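Local structure of sporulation-control protein spo0M (Bacillus subtilis, 5CL2) at residues 42-47 / 70-75; 102-107 / 151-156; 135-140 / 231-236; 169-174 / 183-188. The protein controls the expression of spo0A and is required for the cell to pass the morphological stage 0 of sporulation. All coordinates share one frame; numbering follows the deposited sequence.

Contact 1: 42-47 / 70-75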
loop_
_atom_site.group_PDB
_atom_site.type_symbol
_atom_site.label_atom_id
_atom_site.label_comp_id
_atom_site.label_asym_id
_atom_site.label_seq_id
_atom_site.Cartn_x
_atom_site.Cartn_y
_atom_site.Cartn_z
ATOM N N ILE A 42 31.447 -0.849 13.182
ATOM C CA ILE A 42 30.336 -0.596 12.294
ATOM C C ILE A 42 29.059 -1.314 12.768
ATOM O O ILE A 42 29.050 -2.531 12.924
ATOM C CB ILE A 42 30.713 -1.007 10.871
ATOM C CG1 ILE A 42 31.720 0.032 10.332
ATOM C CG2 ILE A 42 29.430 -1.125 9.992
ATOM C CD1 ILE A 42 32.644 -0.455 9.240
ATOM N N ARG A 43 27.986 -0.560 12.999
ATOM C CA ARG A 43 26.743 -1.154 13.527
ATOM C C ARG A 43 25.969 -1.921 12.453
ATOM O O ARG A 43 25.511 -3.030 12.696
ATOM C CB ARG A 43 25.885 -0.064 14.169
ATOM C CG ARG A 43 26.602 0.541 15.391
ATOM C CD ARG A 43 25.712 1.344 16.307
ATOM N NE ARG A 43 24.861 2.269 15.565
ATOM C CZ ARG A 43 23.725 2.775 16.034
ATOM N NH1 ARG A 43 23.310 2.444 17.252
ATOM N NH2 ARG A 43 23.016 3.623 15.292
ATOM N N TYR A 44 25.929 -1.403 11.233
ATOM C CA TYR A 44 25.212 -2.080 10.168
ATOM C C TYR A 44 25.455 -1.361 8.855
ATOM O O TYR A 44 25.865 -0.210 8.848
ATOM C CB TYR A 44 23.674 -2.119 10.466
ATOM C CG TYR A 44 23.041 -0.739 10.516
ATOM C CD1 TYR A 44 22.696 -0.071 9.340
ATOM C CD2 TYR A 44 22.791 -0.095 11.735
ATOM C CE1 TYR A 44 22.130 1.194 9.367
ATOM C CE2 TYR A 44 22.211 1.193 11.768
ATOM C CZ TYR A 44 21.887 1.823 10.572
ATOM O OH TYR A 44 21.330 3.097 10.542
ATOM N N ILE A 45 25.150 -2.038 7.750
ATOM C CA ILE A 45 25.066 -1.400 6.448
ATOM C C ILE A 45 23.671 -1.664 5.851
ATOM O O ILE A 45 23.293 -2.832 5.611
ATOM C CB ILE A 45 26.144 -1.917 5.476
ATOM C CG1 ILE A 45 27.552 -1.754 6.072
ATOM C CG2 ILE A 45 26.030 -1.221 4.106
ATOM C CD1 ILE A 45 28.618 -2.361 5.195
ATOM N N ASP A 46 22.934 -0.571 5.626
ATOM C CA ASP A 46 21.595 -0.580 5.019
ATOM C C ASP A 46 21.668 0.007 3.622
ATOM O O ASP A 46 22.520 0.865 3.335
ATOM C CB ASP A 46 20.574 0.238 5.844
ATOM C CG ASP A 46 20.075 -0.503 7.096
ATOM O OD1 ASP A 46 20.350 -1.715 7.247
ATOM O OD2 ASP A 46 19.460 0.153 7.970
ATOM N N LEU A 47 20.789 -0.492 2.758
ATOM C CA LEU A 47 20.536 0.071 1.438
ATOM C C LEU A 47 19.114 0.621 1.426
ATOM O O LEU A 47 18.210 0.015 2.013
ATOM C CB LEU A 47 20.648 -0.990 0.346
ATOM C CG LEU A 47 22.042 -1.317 -0.184
ATOM C CD1 LEU A 47 21.952 -1.817 -1.612
ATOM C CD2 LEU A 47 23.025 -0.165 -0.010
ATOM N N SER A 70 13.678 -0.723 1.721
ATOM C CA SER A 70 14.793 -0.631 2.644
ATOM C C SER A 70 15.100 -2.031 3.148
ATOM O O SER A 70 14.181 -2.814 3.329
ATOM C CB SER A 70 14.448 0.328 3.783
ATOM O OG SER A 70 15.501 0.415 4.707
ATOM N N PHE A 71 16.385 -2.369 3.294
ATOM C CA PHE A 71 16.798 -3.635 3.900
ATOM C C PHE A 71 18.246 -3.577 4.419
ATOM O O PHE A 71 19.028 -2.714 4.012
ATOM C CB PHE A 71 16.644 -4.790 2.902
ATOM C CG PHE A 71 17.723 -4.843 1.873
ATOM C CD1 PHE A 71 17.706 -3.979 0.795
ATOM C CD2 PHE A 71 18.765 -5.754 1.990
ATOM C CE1 PHE A 71 18.716 -4.025 -0.160
ATOM C CE2 PHE A 71 19.773 -5.812 1.043
ATOM C CZ PHE A 71 19.758 -4.939 -0.032
ATOM N N ARG A 72 18.608 -4.513 5.294
ATOM C CA ARG A 72 19.950 -4.505 5.906
ATOM C C ARG A 72 20.954 -5.360 5.139
ATOM O O ARG A 72 20.773 -6.562 4.997
ATOM C CB ARG A 72 19.865 -4.970 7.359
ATOM C CG ARG A 72 21.212 -5.082 8.083
ATOM C CD ARG A 72 21.059 -4.632 9.525
ATOM N NE ARG A 72 20.558 -3.262 9.541
ATOM C CZ ARG A 72 20.244 -2.571 10.628
ATOM N NH1 ARG A 72 20.326 -3.122 11.828
ATOM N NH2 ARG A 72 19.820 -1.326 10.498
ATOM N N VAL A 73 22.015 -4.740 4.635
ATOM C CA VAL A 73 23.023 -5.512 3.908
ATOM C C VAL A 73 23.832 -6.335 4.911
ATOM O O VAL A 73 24.066 -7.528 4.710
ATOM C CB VAL A 73 23.947 -4.620 3.068
ATOM C CG1 VAL A 73 25.105 -5.434 2.499
ATOM C CG2 VAL A 73 23.161 -3.940 1.953
ATOM N N THR A 74 24.245 -5.719 6.005
ATOM C CA THR A 74 24.972 -6.516 6.976
ATOM C C THR A 74 24.835 -5.915 8.353
ATOM O O THR A 74 24.508 -4.742 8.487
ATOM C CB THR A 74 26.512 -6.690 6.591
ATOM O OG1 THR A 74 27.101 -7.717 7.396
ATOM C CG2 THR A 74 27.315 -5.430 6.805
ATOM N N GLY A 75 25.104 -6.731 9.365
ATOM C CA GLY A 75 25.056 -6.298 10.739
ATOM C C GLY A 75 26.442 -5.879 11.196
ATOM O O GLY A 75 27.358 -5.710 10.394
#
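Arg-72 lies across Tyr-44 and grips Asp-46 from the side. Its NE reaches OD1 of Asp-46 at 2.8 Å and its NH2 reaches OD2 at 3.0 Å; both bonds meet the syn sides of the carboxylate and are almost straight. The same guanidinium rests flat on the Tyr-44 ring, planes 8° apart, with CZ 3.8 Å from the ring centroid, a cation-pi stack over one face. Tyr-44 CG stands between the backbone N and the carbonyl carbon (chi1 64°), which turns the ring under the arginine, while the hydroxyl bonds to Asp-111. With an asparagine at Asp-46 the guanidinium is likely to lose its charge mate and be less firmly kept over the tyrosine ring. On the other face, Leu-47 CB packs on Phe-71 CE1 at 3.6 Å, its CG meets Val-73 CG2, and Ile-45 CD1 touches Thr-74 CG2 at 3.7 Å; Phe-87 and Phe-89 of strand 84-92 cover this apolar side. The backbone sets these positions. Leu-47 and Phe-71 exchange two hydrogen bonds, whereas Ile-45 O receives Thr-74 N at 3.1 Å and also faces Val-73 N, in a bent bond of doubtful length. Two residues facing one make this a classic beta bulge, set in the antiparallel hairpin of strands 40-57 and 60-79, within a beta-sandwich domain consistent with the arrestin-N-like clan of the Spo0M family.

Contact 2: 102-107 / 151-156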
loop_
_atom_site.group_PDB
_atom_site.type_symbol
_atom_site.label_atom_id
_atom_site.label_comp_id
_atom_site.label_asym_id
_atom_site.label_seq_id
_atom_site.Cartn_x
_atom_site.Cartn_y
_atom_site.Cartn_z
ATOM N N GLY A 102 10.906 12.301 -17.192
ATOM C CA GLY A 102 10.545 13.616 -16.705
ATOM C C GLY A 102 11.432 14.073 -15.559
ATOM O O GLY A 102 12.669 14.101 -15.662
ATOM N N LYS A 103 10.794 14.451 -14.460
ATOM C CA LYS A 103 11.506 14.980 -13.307
ATOM C C LYS A 103 11.853 13.909 -12.235
ATOM O O LYS A 103 12.556 14.191 -11.257
ATOM C CB LYS A 103 10.672 16.115 -12.700
ATOM C CG LYS A 103 11.241 17.507 -12.992
ATOM C CD LYS A 103 10.407 18.593 -12.328
ATOM C CE LYS A 103 11.217 19.875 -12.113
ATOM N NZ LYS A 103 12.013 20.276 -13.298
ATOM N N VAL A 104 11.405 12.678 -12.452
ATOM C CA VAL A 104 11.544 11.626 -11.454
ATOM C C VAL A 104 12.965 11.059 -11.319
ATOM O O VAL A 104 13.568 10.603 -12.295
ATOM C CB VAL A 104 10.600 10.465 -11.753
ATOM C CG1 VAL A 104 10.788 9.354 -10.732
ATOM C CG2 VAL A 104 9.147 10.960 -11.779
ATOM N N GLU A 105 13.500 11.092 -10.105
ATOM C CA GLU A 105 14.756 10.377 -9.862
ATOM C C GLU A 105 14.578 9.243 -8.847
ATOM O O GLU A 105 13.864 9.380 -7.848
ATOM C CB GLU A 105 15.870 11.345 -9.395
ATOM C CG GLU A 105 15.757 11.814 -7.935
ATOM C CD GLU A 105 17.040 12.483 -7.394
ATOM O OE1 GLU A 105 18.133 11.870 -7.506
ATOM O OE2 GLU A 105 16.957 13.603 -6.837
ATOM N N VAL A 106 15.220 8.117 -9.139
ATOM C CA VAL A 106 15.266 6.980 -8.228
ATOM C C VAL A 106 16.723 6.712 -7.872
ATOM O O VAL A 106 17.578 6.554 -8.748
ATOM C CB VAL A 106 14.672 5.714 -8.839
ATOM C CG1 VAL A 106 14.879 4.541 -7.896
ATOM C CG2 VAL A 106 13.198 5.909 -9.138
ATOM N N ALA A 107 17.007 6.677 -6.581
ATOM C CA ALA A 107 18.357 6.491 -6.119
ATOM C C ALA A 107 18.465 5.312 -5.152
ATOM O O ALA A 107 17.564 5.080 -4.355
ATOM C CB ALA A 107 18.862 7.778 -5.467
ATOM N N ALA A 151 5.732 13.734 -16.585
ATOM C CA ALA A 151 5.557 12.610 -15.675
ATOM C C ALA A 151 6.181 13.018 -14.364
ATOM O O ALA A 151 7.268 13.606 -14.355
ATOM C CB ALA A 151 6.187 11.351 -16.209
ATOM N N ASP A 152 5.485 12.797 -13.261
ATOM C CA ASP A 152 6.095 13.130 -11.977
ATOM C C ASP A 152 5.443 12.333 -10.872
ATOM O O ASP A 152 4.362 11.768 -11.055
ATOM C CB ASP A 152 5.986 14.632 -11.681
ATOM C CG ASP A 152 7.182 15.173 -10.880
ATOM O OD1 ASP A 152 7.874 14.391 -10.183
ATOM O OD2 ASP A 152 7.440 16.395 -10.943
ATOM N N CYS A 153 6.100 12.263 -9.726
ATOM C CA CYS A 153 5.498 11.603 -8.574
ATOM C C CYS A 153 4.749 12.644 -7.745
ATOM O O CYS A 153 5.322 13.664 -7.332
ATOM C CB CYS A 153 6.560 10.862 -7.759
ATOM S SG CYS A 153 7.275 9.532 -8.727
ATOM N N GLU A 154 3.460 12.393 -7.544
ATOM C CA GLU A 154 2.569 13.359 -6.923
ATOM C C GLU A 154 2.016 12.783 -5.635
ATOM O O GLU A 154 1.713 11.585 -5.546
ATOM C CB GLU A 154 1.400 13.717 -7.847
ATOM C CG GLU A 154 1.744 14.234 -9.234
ATOM C CD GLU A 154 2.229 15.674 -9.261
ATOM O OE1 GLU A 154 1.732 16.524 -8.487
ATOM O OE2 GLU A 154 3.051 15.985 -10.139
ATOM N N GLN A 155 1.885 13.638 -4.636
ATOM C CA GLN A 155 1.252 13.271 -3.385
ATOM C C GLN A 155 -0.124 12.639 -3.659
ATOM O O GLN A 155 -0.914 13.198 -4.441
ATOM C CB GLN A 155 1.099 14.527 -2.530
ATOM C CG GLN A 155 0.102 14.410 -1.425
ATOM C CD GLN A 155 -0.182 15.732 -0.780
ATOM O OE1 GLN A 155 -0.432 16.736 -1.462
ATOM N NE2 GLN A 155 -0.086 15.766 0.548
ATOM N N ALA A 156 -0.404 11.460 -3.094
ATOM C CA ALA A 156 -1.707 10.827 -3.356
ATOM C C ALA A 156 -2.336 10.037 -2.181
ATOM O O ALA A 156 -2.650 8.845 -2.317
ATOM C CB ALA A 156 -1.589 9.922 -4.584
#
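Val-104 lays its CG2 methyl over the backbone of strand 146-155, 3.8 Å from Asp-152 CA, and against the sulfur of Cys-153, with CG2 to SG at 3.9 Å. The other methyl, CG1, is almost as near to that sulfur, so both branches of the valine share it. CG2 stands anti to the carbonyl carbon of its own residue, which aims it at the strand, and the SG of Cys-153 has the same setting (chi1 -64°). Beside this apolar patch, Lys-103 passes the Asp-152 carboxylate with its aliphatic part: Lys-103 CB lies 3.7 Å from Asp-152 OD2, while NZ stays 6.4 Å from that oxygen, too far for a salt bridge. The carboxylate has other partners. Asp-152 OD1 accepts Cys-153 N at 2.8 Å on its anti side, in a bent bond, and OD2 pairs with Arg-63. A leucine in place of Asp-152 would probably leave Arg-63 without this charge mate and the Cys-153 amide without its side-chain acceptor. No hydrogen bond joins the two segments. The contact sets the loop leading into strand 106-114 against strand 146-155 of another sheet; Pro-98 and Gln-167 also touch Val-104, and strand 40-57 reaches the same place through Thr-51 on Val-104 and a backbone hydrogen bond between Val-54 and Cys-153.

Contact 3: 135-140 / 231-236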
loop_
_atom_site.group_PDB
_atom_site.type_symbol
_atom_site.label_atom_id
_atom_site.label_comp_id
_atom_site.label_asym_id
_atom_site.label_seq_id
_atom_site.Cartn_x
_atom_site.Cartn_y
_atom_site.Cartn_z
ATOM N N GLU A 135 4.676 0.299 -21.281
ATOM C CA GLU A 135 5.175 0.844 -22.537
ATOM C C GLU A 135 4.189 0.568 -23.684
ATOM O O GLU A 135 4.049 1.375 -24.609
ATOM C CB GLU A 135 6.550 0.257 -22.848
ATOM C CG GLU A 135 7.281 0.932 -23.992
ATOM C CD GLU A 135 8.788 0.740 -23.891
ATOM O OE1 GLU A 135 9.233 -0.362 -23.482
ATOM O OE2 GLU A 135 9.530 1.693 -24.210
ATOM N N ASN A 136 3.471 -0.547 -23.587
ATOM C CA ASN A 136 2.394 -0.852 -24.515
ATOM C C ASN A 136 1.284 0.174 -24.373
ATOM O O ASN A 136 0.790 0.694 -25.377
ATOM C CB ASN A 136 1.831 -2.263 -24.281
ATOM C CG ASN A 136 2.755 -3.368 -24.779
ATOM O OD1 ASN A 136 3.802 -3.107 -25.371
ATOM N ND2 ASN A 136 2.377 -4.614 -24.514
ATOM N N VAL A 137 0.890 0.470 -23.135
ATOM C CA VAL A 137 -0.164 1.461 -22.921
ATOM C C VAL A 137 0.265 2.832 -23.454
ATOM O O VAL A 137 -0.527 3.541 -24.069
ATOM C CB VAL A 137 -0.557 1.590 -21.438
ATOM C CG1 VAL A 137 -1.684 2.605 -21.281
ATOM C CG2 VAL A 137 -1.010 0.247 -20.890
ATOM N N LEU A 138 1.524 3.185 -23.240
ATOM C CA LEU A 138 2.046 4.501 -23.621
ATOM C C LEU A 138 2.057 4.662 -25.134
ATOM O O LEU A 138 1.642 5.697 -25.675
ATOM C CB LEU A 138 3.457 4.693 -23.068
ATOM C CG LEU A 138 3.574 4.729 -21.543
ATOM C CD1 LEU A 138 5.060 4.755 -21.098
ATOM C CD2 LEU A 138 2.786 5.914 -20.972
ATOM N N GLU A 139 2.547 3.626 -25.809
ATOM C CA GLU A 139 2.552 3.615 -27.259
ATOM C C GLU A 139 1.132 3.665 -27.804
ATOM O O GLU A 139 0.847 4.426 -28.732
ATOM C CB GLU A 139 3.274 2.373 -27.777
ATOM C CG GLU A 139 3.149 2.150 -29.278
ATOM C CD GLU A 139 3.858 0.880 -29.742
ATOM O OE1 GLU A 139 4.458 0.183 -28.891
ATOM O OE2 GLU A 139 3.830 0.588 -30.959
ATOM N N ALA A 140 0.240 2.884 -27.198
ATOM C CA ALA A 140 -1.173 2.867 -27.576
ATOM C C ALA A 140 -1.821 4.244 -27.473
ATOM O O ALA A 140 -2.550 4.652 -28.370
ATOM C CB ALA A 140 -1.935 1.868 -26.725
ATOM N N SER A 231 -2.948 -10.654 -20.575
ATOM C CA SER A 231 -3.286 -11.000 -21.960
ATOM C C SER A 231 -3.686 -9.752 -22.747
ATOM O O SER A 231 -3.211 -9.529 -23.862
ATOM C CB SER A 231 -4.448 -12.014 -22.023
ATOM O OG SER A 231 -4.253 -13.111 -21.144
ATOM N N GLU A 232 -4.569 -8.954 -22.154
ATOM C CA GLU A 232 -5.023 -7.734 -22.786
ATOM C C GLU A 232 -3.847 -6.780 -23.038
ATOM O O GLU A 232 -3.734 -6.184 -24.118
ATOM C CB GLU A 232 -6.101 -7.062 -21.927
ATOM C CG GLU A 232 -7.165 -8.028 -21.411
ATOM C CD GLU A 232 -8.272 -7.343 -20.626
ATOM O OE1 GLU A 232 -8.309 -7.502 -19.386
ATOM O OE2 GLU A 232 -9.109 -6.650 -21.248
ATOM N N LEU A 233 -2.958 -6.653 -22.054
ATOM C CA LEU A 233 -1.844 -5.716 -22.166
ATOM C C LEU A 233 -0.865 -6.147 -23.240
ATOM O O LEU A 233 -0.229 -5.305 -23.877
ATOM C CB LEU A 233 -1.117 -5.575 -20.823
ATOM C CG LEU A 233 -1.926 -4.855 -19.746
ATOM C CD1 LEU A 233 -1.490 -5.285 -18.367
ATOM C CD2 LEU A 233 -1.806 -3.348 -19.913
ATOM N N GLU A 234 -0.742 -7.452 -23.456
ATOM C CA GLU A 234 0.228 -7.921 -24.439
ATOM C C GLU A 234 -0.326 -8.059 -25.868
ATOM O O GLU A 234 0.424 -8.381 -26.791
ATOM C CB GLU A 234 0.864 -9.224 -23.944
ATOM C CG GLU A 234 1.531 -9.018 -22.574
ATOM C CD GLU A 234 2.519 -10.115 -22.171
ATOM O OE1 GLU A 234 2.073 -11.219 -21.777
ATOM O OE2 GLU A 234 3.746 -9.852 -22.226
ATOM N N ASP A 235 -1.618 -7.810 -26.076
ATOM C CA ASP A 235 -2.100 -7.732 -27.456
ATOM C C ASP A 235 -2.478 -6.289 -27.775
ATOM O O ASP A 235 -3.535 -5.787 -27.373
ATOM C CB ASP A 235 -3.285 -8.647 -27.725
ATOM C CG ASP A 235 -3.825 -8.474 -29.136
ATOM O OD1 ASP A 235 -3.007 -8.221 -30.053
ATOM O OD2 ASP A 235 -5.057 -8.580 -29.322
ATOM N N THR A 236 -1.626 -5.673 -28.582
ATOM C CA THR A 236 -1.504 -4.227 -28.670
ATOM C C THR A 236 -2.661 -3.538 -29.401
ATOM O O THR A 236 -3.140 -2.482 -28.953
ATOM C CB THR A 236 -0.151 -3.861 -29.334
ATOM O OG1 THR A 236 -0.071 -4.445 -30.641
ATOM C CG2 THR A 236 1.008 -4.391 -28.492
#
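Asn-136 donates through ND2 to the carbonyl oxygen of Leu-233, a bond of 2.8 Å with an N-H...O angle of 155°, and around it the two segments come closest. The donor stands about 31° off the plane of that carbonyl. With CG anti to its own carbonyl carbon (chi1 -74°), the amide projects across to Leu-233 of helix 230-234, shortly before helix 236-248 begins. Beneath it, on the buried side, Val-137 CG2 meets Leu-233 CD2 at 3.8 Å, the two side chains slanting past each other. Phe-189 and Ile-198 continue the packing round Val-137, and Leu-196 and Trp-133 do so round Leu-233. Toward solvent the contact thins out. Thr-236 offers its CG2 methyl to Asn-136 ND2 at no less than 4.2 Å, and Glu-234 meets the same nitrogen through its CA while its carboxylate is held by Gln-230. Only 197 Å² is buried in all, both sides counted. Helix 132-143 thus packs on the C-terminal helical part of the chain, where Leu-239 touches Asn-136 and Leu-243 touches Ala-140, with one asparagine amide bonded to a main-chain carbonyl beside a single valine-leucine pair, over the sheet that carries Phe-189 and Ile-198.

Contact 4: 169-174 / 183-188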
loop_
_atom_site.group_PDB
_atom_site.type_symbol
_atom_site.label_atom_id
_atom_site.label_comp_id
_atom_site.label_asym_id
_atom_site.label_seq_id
_atom_site.Cartn_x
_atom_site.Cartn_y
_atom_site.Cartn_z
ATOM N N PHE A 169 1.262 10.404 -15.238
ATOM C CA PHE A 169 1.647 10.669 -16.627
ATOM C C PHE A 169 0.658 11.634 -17.269
ATOM O O PHE A 169 -0.546 11.373 -17.282
ATOM C CB PHE A 169 1.717 9.370 -17.440
ATOM C CG PHE A 169 2.782 8.426 -16.963
ATOM C CD1 PHE A 169 2.562 7.619 -15.870
ATOM C CD2 PHE A 169 4.009 8.369 -17.591
ATOM C CE1 PHE A 169 3.547 6.761 -15.406
ATOM C CE2 PHE A 169 4.993 7.514 -17.133
ATOM C CZ PHE A 169 4.760 6.715 -16.032
ATOM N N GLU A 170 1.162 12.743 -17.801
ATOM C CA GLU A 170 0.326 13.749 -18.456
ATOM C C GLU A 170 0.644 13.831 -19.945
ATOM O O GLU A 170 1.800 14.048 -20.343
ATOM C CB GLU A 170 0.508 15.118 -17.812
ATOM C CG GLU A 170 -0.181 16.241 -18.545
ATOM C CD GLU A 170 0.405 17.582 -18.168
ATOM O OE1 GLU A 170 0.562 17.821 -16.948
ATOM O OE2 GLU A 170 0.702 18.393 -19.077
ATOM N N PHE A 171 -0.396 13.605 -20.745
ATOM C CA PHE A 171 -0.343 13.616 -22.193
ATOM C C PHE A 171 -1.050 14.843 -22.741
ATOM O O PHE A 171 -2.033 15.319 -22.155
ATOM C CB PHE A 171 -1.018 12.384 -22.779
ATOM C CG PHE A 171 -0.451 11.085 -22.313
ATOM C CD1 PHE A 171 -0.857 10.535 -21.110
ATOM C CD2 PHE A 171 0.425 10.376 -23.108
ATOM C CE1 PHE A 171 -0.374 9.329 -20.694
ATOM C CE2 PHE A 171 0.920 9.161 -22.691
ATOM C CZ PHE A 171 0.516 8.636 -21.487
ATOM N N VAL A 172 -0.594 15.298 -23.903
ATOM C CA VAL A 172 -1.188 16.426 -24.594
ATOM C C VAL A 172 -1.798 15.925 -25.916
ATOM O O VAL A 172 -1.198 15.087 -26.607
ATOM C CB VAL A 172 -0.116 17.521 -24.862
ATOM C CG1 VAL A 172 -0.628 18.587 -25.793
ATOM C CG2 VAL A 172 0.324 18.144 -23.568
ATOM N N PRO A 173 -3.000 16.423 -26.260
ATOM C CA PRO A 173 -3.678 15.943 -27.479
ATOM C C PRO A 173 -2.937 16.436 -28.704
ATOM O O PRO A 173 -2.645 17.623 -28.770
ATOM C CB PRO A 173 -5.096 16.560 -27.393
ATOM C CG PRO A 173 -4.979 17.695 -26.441
ATOM C CD PRO A 173 -3.856 17.312 -25.456
ATOM N N THR A 174 -2.595 15.548 -29.626
ATOM C CA THR A 174 -1.964 15.965 -30.873
ATOM C C THR A 174 -2.856 15.966 -32.113
ATOM O O THR A 174 -2.404 16.356 -33.183
ATOM C CB THR A 174 -0.763 15.096 -31.174
ATOM O OG1 THR A 174 -1.208 13.752 -31.388
ATOM C CG2 THR A 174 0.186 15.124 -30.003
ATOM N N ASP A 183 -7.893 19.371 -22.897
ATOM C CA ASP A 183 -6.603 20.048 -22.922
ATOM C C ASP A 183 -5.466 19.080 -22.572
ATOM O O ASP A 183 -4.388 19.113 -23.182
ATOM C CB ASP A 183 -6.657 21.248 -22.001
ATOM C CG ASP A 183 -7.636 22.277 -22.504
ATOM O OD1 ASP A 183 -8.022 22.169 -23.688
ATOM O OD2 ASP A 183 -8.041 23.167 -21.738
ATOM N N GLU A 184 -5.698 18.183 -21.618
ATOM C CA GLU A 184 -4.748 17.096 -21.471
ATOM C C GLU A 184 -5.335 15.910 -20.734
ATOM O O GLU A 184 -6.316 16.043 -20.005
ATOM C CB GLU A 184 -3.439 17.610 -20.782
ATOM C CG GLU A 184 -3.569 17.981 -19.321
ATOM C CD GLU A 184 -4.285 19.300 -19.100
ATOM O OE1 GLU A 184 -4.020 20.257 -19.840
ATOM O OE2 GLU A 184 -5.133 19.396 -18.188
ATOM N N LEU A 185 -4.676 14.765 -20.922
ATOM C CA LEU A 185 -5.027 13.488 -20.328
ATOM C C LEU A 185 -4.015 13.060 -19.231
ATOM O O LEU A 185 -2.826 13.254 -19.383
ATOM C CB LEU A 185 -5.079 12.427 -21.423
ATOM C CG LEU A 185 -5.268 10.987 -20.972
ATOM C CD1 LEU A 185 -6.668 10.789 -20.419
ATOM C CD2 LEU A 185 -4.960 10.057 -22.120
ATOM N N GLU A 186 -4.497 12.483 -18.138
ATOM C CA GLU A 186 -3.642 12.023 -17.060
ATOM C C GLU A 186 -3.917 10.561 -16.791
ATOM O O GLU A 186 -5.078 10.180 -16.607
ATOM C CB GLU A 186 -3.885 12.828 -15.780
ATOM C CG GLU A 186 -3.328 14.256 -15.793
ATOM C CD GLU A 186 -4.288 15.267 -16.418
ATOM O OE1 GLU A 186 -5.530 15.056 -16.431
ATOM O OE2 GLU A 186 -3.787 16.296 -16.887
ATOM N N LEU A 187 -2.847 9.764 -16.733
ATOM C CA LEU A 187 -2.911 8.340 -16.435
ATOM C C LEU A 187 -2.060 8.013 -15.216
ATOM O O LEU A 187 -0.975 8.582 -15.009
ATOM C CB LEU A 187 -2.444 7.492 -17.625
ATOM C CG LEU A 187 -3.172 7.637 -18.975
ATOM C CD1 LEU A 187 -2.912 6.453 -19.903
ATOM C CD2 LEU A 187 -4.665 7.892 -18.806
ATOM N N ILE A 188 -2.586 7.128 -14.385
ATOM C CA ILE A 188 -1.808 6.524 -13.324
ATOM C C ILE A 188 -1.773 5.020 -13.538
ATOM O O ILE A 188 -2.819 4.386 -13.704
ATOM C CB ILE A 188 -2.392 6.824 -11.937
ATOM C CG1 ILE A 188 -2.318 8.311 -11.633
ATOM C CG2 ILE A 188 -1.647 6.031 -10.840
ATOM C CD1 ILE A 188 -3.256 8.704 -10.504
#
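Phe-169 and Phe-171 pair with Leu-187 and Leu-185 through four main-chain hydrogen bonds. Phe-169 N to Leu-187 O and Leu-187 N to Phe-169 O are both 2.9 Å, Phe-171 N to Leu-185 O is 2.8 Å, and Leu-185 N returns to Phe-171 O at 3.0 Å. Between these two hydrogen-bonded pairs Glu-170 and Glu-186 form a non-hydrogen-bonded pair, where Glu-186 CA comes to 3.2 Å from Phe-169 O in a CA-H...O contact.

Apolar packing fills the face that bears the phenylalanines. Phe-171 holds its ring with CG anti to the carbonyl carbon (chi1 -58°), which carries CE1 to Leu-187 CG at 3.7 Å; the two side chains cross at about a right angle, and the edge of the ring is also met by Leu-185 O. Leu-138 and Ile-141 of helix 132-143 cover Phe-171, and Phe-189 meets Phe-169 edge-to-face.

The opposite face is acidic. Glu-170 and Glu-186 run side by side, and Glu-184 CG touches Glu-170 CG at 3.9 Å. The three carboxylates have partners elsewhere: Glu-170 is bound by Arg-205 and Asn-149, Glu-184 by the amide of Ala-206, and Glu-186 weakly by that of Arg-204. The salt bridge to Arg-205 probably eases the crowding of negative charge. Near the strand ends the Pro-173 ring packs tightly against Asp-183 O through its CD.

Two neighbouring strands linked through the short helix 176-181 thus form a regular antiparallel pair, in a five-stranded sheet with its apolar face against helix 132-143 and its acidic face away from it.

How the contacts relate
Contact 1 lies in the sandwich that also holds the sodium ion, while contacts 3 and 4 lie on the other side of the chain's centre, their centres about 39 and 41 Å from that of contact 1. Contact 2 sits near the middle, about 26 Å from contact 1 and 16 Å from contact 4 between centres, and joins the two halves: strand 106-114 neighbours strand 40-57 of contact 1, and strand 146-155 neighbours strand 165-173 of contact 4. Ala-151 packs on Phe-169 there. Along the chain contact 1 closes before the others open, contacts 2 and 3 interleave, and contact 4 is nested within contact 3. Leu-138 touches Phe-171, so helix and sheet form one packed unit beside the sandwich.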